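Dna-binding protein RAP1 (Saccharomyces cerevisiae, PDB 4BJT) binds DNA, probably as a repressor and activator of transcription, and through its C-terminal domain binds a module of the telomere-associated protein Rif1. Local coordinates at residues 135-138 with 139-142; 162-165 with 166-170; 177-180 with 181-185; 188-191 with 192-196. One frame throughout, in Å; residues are numbered along the deposited sequence.

Interaction 1: residues 135-138 with 139-142; sequences GDLM and VFPR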
# COMPACT_ATOMS: atom_id res chain seq x y z
N GLY C 135 1.73 1.10 -7.87
CA GLY C 135 3.19 1.04 -7.82
C GLY C 135 3.89 2.14 -7.05
O GLY C 135 5.11 2.25 -7.16
N ASP C 136 3.16 2.93 -6.24
CA ASP C 136 3.77 4.06 -5.51
C ASP C 136 4.31 3.54 -4.21
O ASP C 136 3.57 3.41 -3.22
CB ASP C 136 2.75 5.17 -5.29
CG ASP C 136 3.36 6.45 -4.74
OD1 ASP C 136 4.54 6.41 -4.32
OD2 ASP C 136 2.67 7.48 -4.72
N LEU C 137 5.62 3.25 -4.18
CA LEU C 137 6.28 2.68 -3.00
C LEU C 137 6.15 3.53 -1.77
O LEU C 137 6.17 2.97 -0.66
CB LEU C 137 7.78 2.45 -3.22
CG LEU C 137 8.24 1.54 -4.32
CD1 LEU C 137 9.68 1.14 -4.09
CD2 LEU C 137 7.38 0.34 -4.46
N MET C 138 6.02 4.85 -1.93
CA MET C 138 5.92 5.77 -0.79
C MET C 138 4.65 5.57 0.03
O MET C 138 4.59 6.08 1.15
CB MET C 138 5.99 7.24 -1.27
CG MET C 138 7.29 7.59 -2.00
SD MET C 138 8.76 7.65 -0.93
CE MET C 138 9.28 5.87 -0.89
N VAL C 139 3.63 4.89 -0.53
CA VAL C 139 2.37 4.64 0.16
C VAL C 139 2.41 3.26 0.90
O VAL C 139 1.47 2.94 1.63
CB VAL C 139 1.19 4.82 -0.84
CG1 VAL C 139 -0.15 4.72 -0.14
CG2 VAL C 139 1.29 6.16 -1.58
N PHE C 140 3.49 2.44 0.76
CA PHE C 140 3.56 1.14 1.48
C PHE C 140 3.43 1.30 2.98
O PHE C 140 2.65 0.59 3.62
CB PHE C 140 4.88 0.41 1.19
CG PHE C 140 4.70 -0.84 0.40
CD1 PHE C 140 4.28 -2.00 0.99
CD2 PHE C 140 4.95 -0.85 -0.95
CE1 PHE C 140 4.13 -3.17 0.25
CE2 PHE C 140 4.76 -2.01 -1.69
CZ PHE C 140 4.38 -3.17 -1.07
N PRO C 141 4.18 2.21 3.62
CA PRO C 141 4.04 2.35 5.08
C PRO C 141 2.62 2.73 5.50
O PRO C 141 2.07 2.18 6.46
CB PRO C 141 5.08 3.41 5.43
CG PRO C 141 6.10 3.29 4.35
CD PRO C 141 5.25 3.08 3.11
N ARG C 142 2.01 3.62 4.74
CA ARG C 142 0.65 4.05 4.98
C ARG C 142 -0.30 2.85 4.96
O ARG C 142 -1.24 2.77 5.75
CB ARG C 142 0.26 5.04 3.85
CG ARG C 142 -1.05 5.67 4.09
CD ARG C 142 -1.40 6.68 3.00
NE ARG C 142 -0.45 7.79 2.94
CZ ARG C 142 -0.57 8.85 2.14
NH1 ARG C 142 -1.56 8.91 1.26
NH2 ARG C 142 0.31 9.84 2.19
O HOH W 1 3.53 5.93 3.57
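Asp-136 and Val-139 meet across the turn that leads into helix 140-150. Asp-136 CG is anti to the backbone N (chi1 -171°), which sets the carboxylate near the Val-139 methyl CG2. Its CB lies 4.1 Å from Val-139 CG2, and its CG is slightly closer to the same methyl. At the tip the two oxygens part. Asp-136 OD2 rests on Val-139 CG2 at 3.7 Å. Asp-136 OD1 accepts from Met-138 N at 3.2 Å, from above the carboxylate plane, which makes an Asx turn. The two side chains cross at about a right angle. With an alanine here, Met-138 N would probably lose its acceptor and the turn would be less firmly set. Two backbone bonds close the turn: Val-139 N to Asp-136 O and Phe-140 N to Leu-137 O, both 3.1 Å. Water 1 bridges Met-138 O (2.6 Å) to Arg-142 N (3.0 Å). The loop also faces the bound Rif1 peptide, which hydrogen-bonds to the backbone of Gly-135 and Leu-137 and lays an aromatic side chain on Asp-136. Within the domain, Leu-137 and Phe-140 pack on helices 108-119 and 123-132, while Pro-141 touches helix 88-99.

Interaction 2: residues 162-165 with 166-170; sequences WTHD and DDESL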
# COMPACT_ATOMS: atom_id res chain seq x y z
N TRP C 162 -6.12 2.15 -3.51
CA TRP C 162 -7.27 1.91 -4.36
C TRP C 162 -7.99 0.63 -3.97
O TRP C 162 -7.43 -0.45 -4.08
CB TRP C 162 -6.85 1.85 -5.83
CG TRP C 162 -6.44 3.17 -6.37
CD1 TRP C 162 -5.22 3.77 -6.29
CD2 TRP C 162 -7.28 4.07 -7.11
NE1 TRP C 162 -5.26 5.00 -6.90
CE2 TRP C 162 -6.51 5.21 -7.41
CE3 TRP C 162 -8.59 4.00 -7.57
CZ2 TRP C 162 -7.02 6.29 -8.13
CZ3 TRP C 162 -9.09 5.05 -8.31
CH2 TRP C 162 -8.32 6.21 -8.53
N THR C 163 -9.25 0.74 -3.60
CA THR C 163 -10.07 -0.42 -3.30
C THR C 163 -10.83 -0.88 -4.56
O THR C 163 -10.91 -0.18 -5.57
CB THR C 163 -11.06 -0.08 -2.21
OG1 THR C 163 -11.92 0.94 -2.72
CG2 THR C 163 -10.38 0.39 -0.94
N HIS C 164 -11.46 -2.05 -4.45
CA HIS C 164 -12.30 -2.56 -5.53
C HIS C 164 -13.41 -1.56 -5.86
O HIS C 164 -13.64 -1.26 -7.03
CB HIS C 164 -12.90 -3.92 -5.14
CG HIS C 164 -13.88 -4.44 -6.14
ND1 HIS C 164 -13.47 -5.06 -7.31
CD2 HIS C 164 -15.23 -4.36 -6.14
CE1 HIS C 164 -14.58 -5.36 -7.98
NE2 HIS C 164 -15.67 -4.96 -7.31
N ASP C 165 -14.06 -1.01 -4.82
CA ASP C 165 -15.11 -0.01 -5.02
C ASP C 165 -14.60 1.24 -5.74
O ASP C 165 -15.30 1.80 -6.56
CB ASP C 165 -15.74 0.39 -3.67
CG ASP C 165 -16.63 -0.69 -3.06
OD1 ASP C 165 -16.95 -1.68 -3.78
OD2 ASP C 165 -17.05 -0.51 -1.89
N ASP C 166 -13.37 1.67 -5.41
CA ASP C 166 -12.78 2.83 -6.07
C ASP C 166 -12.58 2.55 -7.55
O ASP C 166 -12.85 3.42 -8.38
CB ASP C 166 -11.42 3.19 -5.46
CG ASP C 166 -11.44 3.74 -4.06
OD1 ASP C 166 -12.50 4.19 -3.62
OD2 ASP C 166 -10.35 3.76 -3.40
N ASP C 167 -12.07 1.36 -7.89
CA ASP C 167 -11.85 1.00 -9.30
C ASP C 167 -13.17 0.91 -10.07
O ASP C 167 -13.23 1.34 -11.21
CB ASP C 167 -11.03 -0.28 -9.42
CG ASP C 167 -9.56 -0.12 -9.07
OD1 ASP C 167 -9.05 1.02 -9.19
OD2 ASP C 167 -8.90 -1.15 -8.73
N GLU C 168 -14.24 0.46 -9.42
CA GLU C 168 -15.56 0.44 -10.04
C GLU C 168 -16.08 1.87 -10.25
O GLU C 168 -16.62 2.17 -11.33
CB GLU C 168 -16.52 -0.41 -9.20
CG GLU C 168 -16.18 -1.89 -9.22
CD GLU C 168 -16.27 -2.58 -10.58
OE1 GLU C 168 -17.06 -2.12 -11.44
OE2 GLU C 168 -15.54 -3.57 -10.78
N SER C 169 -15.86 2.77 -9.29
CA SER C 169 -16.24 4.18 -9.46
C SER C 169 -15.50 4.81 -10.62
O SER C 169 -16.10 5.58 -11.40
CB SER C 169 -15.96 4.98 -8.19
OG SER C 169 -16.84 4.61 -7.14
N LEU C 170 -14.22 4.46 -10.79
CA LEU C 170 -13.41 5.01 -11.87
C LEU C 170 -13.99 4.65 -13.24
O LEU C 170 -14.07 5.51 -14.11
CB LEU C 170 -11.96 4.50 -11.73
CG LEU C 170 -10.95 5.07 -12.72
CD1 LEU C 170 -10.91 6.60 -12.62
CD2 LEU C 170 -9.59 4.47 -12.49
O HOH W 2 -8.17 -2.37 -6.11
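Asp-166 OD2 is gripped by Thr-163 N at 3.2 Å, by a salt bridge from Lys-184 NZ and, probably, by a hydrogen bond from His-185 NE2. The Thr-163 N-H points almost straight at the oxygen (174°), but it comes from above the carboxylate plane. In return, Asp-166 N donates to Thr-163 OG1 at 3.1 Å. Thr-163 OG1 lies between its own backbone N and carbonyl carbon (chi1 63°), which puts it within hydrogen-bonding distance of Asp-166 N. The exchange is a capping box. It closes the N-terminal end of helix 164-171, with Thr-163 as N-cap. Asp-167 N continues the turn, donating to Thr-163 O at 3.0 Å. Trp-162 stands just before the cap. Its CE3 comes within 3.6 Å of Asp-166 CB and 3.4 Å of Asp-167 OD1. The indole and the Asp-166 carboxylate are at right angles, whereas the Asp-167 carboxylate is only 15° from the indole plane. Asp-167 OD1 forms a salt bridge with Arg-193, and water 2 links Asp-167 OD2 to Trp-162 O. On the outer side of the helix, Glu-168 CG lies over one face of the His-164 ring, 4.0 Å from its centroid, a CH-pi contact.

Interaction 3: residues 177-180 with 181-185; sequences QIRK and LVKKH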
# COMPACT_ATOMS: atom_id res chain seq x y z
N GLN C 177 -19.60 9.92 -8.54
CA GLN C 177 -18.63 8.92 -8.10
C GLN C 177 -17.21 9.38 -8.38
O GLN C 177 -16.34 9.19 -7.54
CB GLN C 177 -18.90 7.56 -8.76
CG GLN C 177 -20.17 6.89 -8.26
CD GLN C 177 -20.38 5.54 -8.90
OE1 GLN C 177 -19.58 4.63 -8.73
NE2 GLN C 177 -21.46 5.37 -9.64
N ILE C 178 -17.00 10.04 -9.54
CA ILE C 178 -15.68 10.58 -9.90
C ILE C 178 -15.31 11.74 -8.95
O ILE C 178 -14.14 11.82 -8.55
CB ILE C 178 -15.62 10.98 -11.39
CG1 ILE C 178 -15.75 9.73 -12.30
CG2 ILE C 178 -14.35 11.76 -11.73
CD1 ILE C 178 -14.67 8.71 -12.16
N ARG C 179 -16.29 12.59 -8.58
CA ARG C 179 -16.03 13.69 -7.63
C ARG C 179 -15.52 13.12 -6.30
O ARG C 179 -14.53 13.62 -5.76
CB ARG C 179 -17.31 14.53 -7.40
CG ARG C 179 -17.07 15.78 -6.55
CD ARG C 179 -18.36 16.42 -6.04
NE ARG C 179 -19.10 15.55 -5.12
CZ ARG C 179 -18.79 15.32 -3.84
NH1 ARG C 179 -17.73 15.91 -3.29
NH2 ARG C 179 -19.53 14.51 -3.11
N LYS C 180 -16.20 12.10 -5.76
CA LYS C 180 -15.81 11.49 -4.50
C LYS C 180 -14.45 10.80 -4.61
O LYS C 180 -13.63 10.83 -3.68
CB LYS C 180 -16.85 10.48 -4.02
CG LYS C 180 -18.14 11.12 -3.56
CD LYS C 180 -19.12 10.08 -3.03
CE LYS C 180 -20.38 10.69 -2.48
NZ LYS C 180 -21.19 9.69 -1.73
N LEU C 181 -14.23 10.16 -5.74
CA LEU C 181 -12.99 9.49 -6.01
C LEU C 181 -11.81 10.46 -6.06
O LEU C 181 -10.77 10.16 -5.47
CB LEU C 181 -13.14 8.73 -7.32
CG LEU C 181 -12.05 7.79 -7.66
CD1 LEU C 181 -11.95 6.67 -6.62
CD2 LEU C 181 -12.29 7.20 -9.01
N VAL C 182 -11.95 11.59 -6.77
CA VAL C 182 -10.84 12.56 -6.85
C VAL C 182 -10.66 13.24 -5.53
O VAL C 182 -9.54 13.59 -5.20
CB VAL C 182 -10.88 13.55 -8.03
CG1 VAL C 182 -10.87 12.82 -9.34
CG2 VAL C 182 -12.03 14.53 -7.92
N LYS C 183 -11.73 13.41 -4.73
CA LYS C 183 -11.58 13.98 -3.39
C LYS C 183 -10.70 13.05 -2.51
O LYS C 183 -9.89 13.53 -1.71
CB LYS C 183 -12.96 14.18 -2.77
CG LYS C 183 -12.93 14.70 -1.35
CD LYS C 183 -14.28 15.30 -0.95
CE LYS C 183 -14.33 15.76 0.50
NZ LYS C 183 -13.50 16.97 0.76
N LYS C 184 -10.85 11.74 -2.69
CA LYS C 184 -10.06 10.76 -1.96
C LYS C 184 -8.62 10.70 -2.41
O LYS C 184 -7.71 10.77 -1.59
CB LYS C 184 -10.72 9.38 -2.07
CG LYS C 184 -9.97 8.26 -1.36
CD LYS C 184 -10.69 6.94 -1.51
CE LYS C 184 -10.03 5.89 -0.65
NZ LYS C 184 -10.68 4.56 -0.80
N HIS C 185 -8.41 10.48 -3.72
CA HIS C 185 -7.07 10.22 -4.27
C HIS C 185 -6.38 11.38 -4.96
O HIS C 185 -5.17 11.33 -5.12
CB HIS C 185 -7.18 9.05 -5.25
CG HIS C 185 -7.56 7.75 -4.60
ND1 HIS C 185 -6.81 7.22 -3.57
CD2 HIS C 185 -8.58 6.91 -4.88
CE1 HIS C 185 -7.42 6.09 -3.23
NE2 HIS C 185 -8.47 5.86 -4.02
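Helix 175-185 makes this contact within itself, where Ile-178 meets Leu-181 and Val-182 one turn on. Four backbone bonds of the i to i+4 kind span it. Val-182 N to Ile-178 O is the shortest at 2.8 Å, and Lys-184 N to Lys-180 O the longest at 3.1 Å. The side chains touch more lightly. Ile-178 CD1 lies 4.2 Å from Leu-181 CD2, and Ile-178 CG2 lies 4.4 Å from Val-182 CG1. Val-182 CG2 sits between its backbone N and carbonyl carbon, which brings it to 3.4 Å from Arg-179 O. Near the end of the helix, Lys-184 CG covers the centre of one face of the His-185 ring, 3.8 Å above its plane. Leu-181 CD1 abuts the edge of that ring, in plane. His-185 ND1 is hydrogen-bonded with Gly-160 N, and the ring stacks with Trp-162. On the outer side, Lys-183 CD lies 4.2 Å from Arg-179 NH1, while Arg-179 NH2 forms a salt bridge with Glu-176. The helix is therefore two-sided: Ile-178 and Val-182 offer hydrocarbon to Met-190 of helix 187-198, while the basic residues Arg-179, Lys-180 and Lys-183 are exposed.

Interaction 4: residues 188-191 with 192-196; sequences GRME and MRKRF
Gly-188 O takes two donors: Met-192 N at 3.0 Å and water 3 at 2.7 Å. Water 3 in turn accepts from Arg-195 NH2 at 3.2 Å, in the plane of the guanidinium, so it ties the Arg-195 tip back to the start of the segment. Glu-191 O accepts from Arg-195 N at 3.0 Å and also lies 3.6 Å above one face of the Arg-195 guanidinium, toward its rim. The bend of Arg-195 at chi3 (-68°) brings the guanidinium back over Glu-191 O. Met-190 O is taken by Lys-194 N and Arg-189 O by Arg-193 N. The other arginines use acceptors outside the segments. Arg-189 NH1 forms a salt bridge with Glu-55 and a hydrogen bond to His-185 O. Arg-193 NH1 reaches Thr-131 O and Ser-134 OG. Lys-194 runs extended beside Met-190, the two pointing the same way, with NZ 3.9 Å from Met-190 CE. Glu-191 OE2 is 4.3 Å from Lys-194 NZ, too far for a salt bridge. An alanine in place of Lys-194 would probably leave Met-190 without its flanking chain and Glu-191 with one positive charge fewer nearby. The pattern is that of a regular alpha-helix; here helix 187-198 has Met-192 and Phe-196 against the bound Rif1 peptide.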
# COMPACT_ATOMS: atom_id res chain seq x y z
N GLY C 188 -4.17 13.61 -9.99
CA GLY C 188 -2.95 12.96 -10.46
C GLY C 188 -3.02 11.46 -10.32
O GLY C 188 -2.71 10.72 -11.27
N ARG C 189 -3.44 10.98 -9.14
CA ARG C 189 -3.59 9.53 -8.94
C ARG C 189 -4.68 8.94 -9.82
O ARG C 189 -4.54 7.81 -10.31
CB ARG C 189 -3.92 9.20 -7.48
CG ARG C 189 -2.80 9.49 -6.53
CD ARG C 189 -2.99 8.71 -5.25
NE ARG C 189 -1.97 8.98 -4.24
CZ ARG C 189 -2.09 9.85 -3.23
NH1 ARG C 189 -3.19 10.58 -3.08
NH2 ARG C 189 -1.10 9.98 -2.35
N MET C 190 -5.79 9.67 -9.98
CA MET C 190 -6.89 9.21 -10.82
C MET C 190 -6.44 9.05 -12.27
O MET C 190 -6.71 8.00 -12.88
CB MET C 190 -8.13 10.08 -10.72
CG MET C 190 -9.24 9.51 -11.56
SD MET C 190 -10.77 10.38 -11.49
CE MET C 190 -10.35 11.86 -12.46
N GLU C 191 -5.65 10.00 -12.78
CA GLU C 191 -5.14 9.90 -14.14
C GLU C 191 -4.17 8.72 -14.26
O GLU C 191 -4.22 7.98 -15.26
CB GLU C 191 -4.48 11.20 -14.58
CG GLU C 191 -5.48 12.33 -14.77
CD GLU C 191 -6.58 12.12 -15.80
OE1 GLU C 191 -6.39 11.29 -16.72
OE2 GLU C 191 -7.62 12.80 -15.68
N MET C 192 -3.31 8.49 -13.25
CA MET C 192 -2.40 7.35 -13.30
C MET C 192 -3.20 6.04 -13.34
O MET C 192 -2.88 5.12 -14.11
CB MET C 192 -1.42 7.32 -12.13
CG MET C 192 -0.43 6.18 -12.28
SD MET C 192 0.80 6.09 -10.97
CE MET C 192 2.00 7.18 -11.60
N ARG C 193 -4.24 5.94 -12.50
CA ARG C 193 -5.06 4.73 -12.42
C ARG C 193 -5.76 4.43 -13.76
O ARG C 193 -5.80 3.28 -14.23
CB ARG C 193 -6.09 4.86 -11.27
CG ARG C 193 -6.67 3.53 -10.83
CD ARG C 193 -5.69 2.76 -9.96
NE ARG C 193 -6.24 1.51 -9.44
CZ ARG C 193 -5.49 0.53 -8.92
NH1 ARG C 193 -4.18 0.68 -8.78
NH2 ARG C 193 -6.06 -0.61 -8.52
N LYS C 194 -6.25 5.47 -14.40
CA LYS C 194 -6.85 5.35 -15.73
C LYS C 194 -5.85 4.83 -16.75
O LYS C 194 -6.20 3.96 -17.56
CB LYS C 194 -7.40 6.70 -16.21
CG LYS C 194 -8.64 7.13 -15.47
CD LYS C 194 -9.25 8.37 -16.14
CE LYS C 194 -10.54 8.78 -15.48
NZ LYS C 194 -11.00 10.13 -15.92
N ARG C 195 -4.61 5.35 -16.71
CA ARG C 195 -3.54 4.89 -17.63
C ARG C 195 -3.26 3.40 -17.41
O ARG C 195 -3.08 2.67 -18.40
CB ARG C 195 -2.23 5.68 -17.44
CG ARG C 195 -2.26 7.10 -18.01
CD ARG C 195 -0.87 7.70 -18.17
NE ARG C 195 -0.20 7.98 -16.90
CZ ARG C 195 -0.42 9.03 -16.11
NH1 ARG C 195 -1.33 9.94 -16.44
NH2 ARG C 195 0.26 9.17 -14.97
N PHE C 196 -3.26 2.95 -16.13
CA PHE C 196 -3.06 1.52 -15.78
C PHE C 196 -4.13 0.67 -16.43
O PHE C 196 -3.81 -0.38 -17.00
CB PHE C 196 -3.13 1.28 -14.26
CG PHE C 196 -1.85 1.28 -13.46
CD1 PHE C 196 -0.99 2.36 -13.50
CD2 PHE C 196 -1.56 0.25 -12.58
CE1 PHE C 196 0.19 2.37 -12.75
CE2 PHE C 196 -0.39 0.26 -11.83
CZ PHE C 196 0.50 1.30 -11.96
O HOH W 3 -0.97 11.53 -13.16

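Overall arrangement
Along the chain the four contacts come in series. None nests in or crosses another, and each is a turn or helix segment that closes no long loop. Interaction 1 shapes the entry to helix 140-150. Interaction 2 starts helix 164-171, and interactions 3 and 4 lie within the next two helices. Interactions 2, 3 and 4 touch one another, so these three helices pack together. Leu-170 of interaction 2 meets Met-190 of interaction 4, and Ser-169 O touches Ile-178 of interaction 3. Interaction 1 does not touch interactions 2 and 3, its centre about 18 Å from that of interaction 2, but it meets interaction 4 where Gly-135 packs on Phe-196. Interactions 1 and 4 both reach the bound Rif1 peptide.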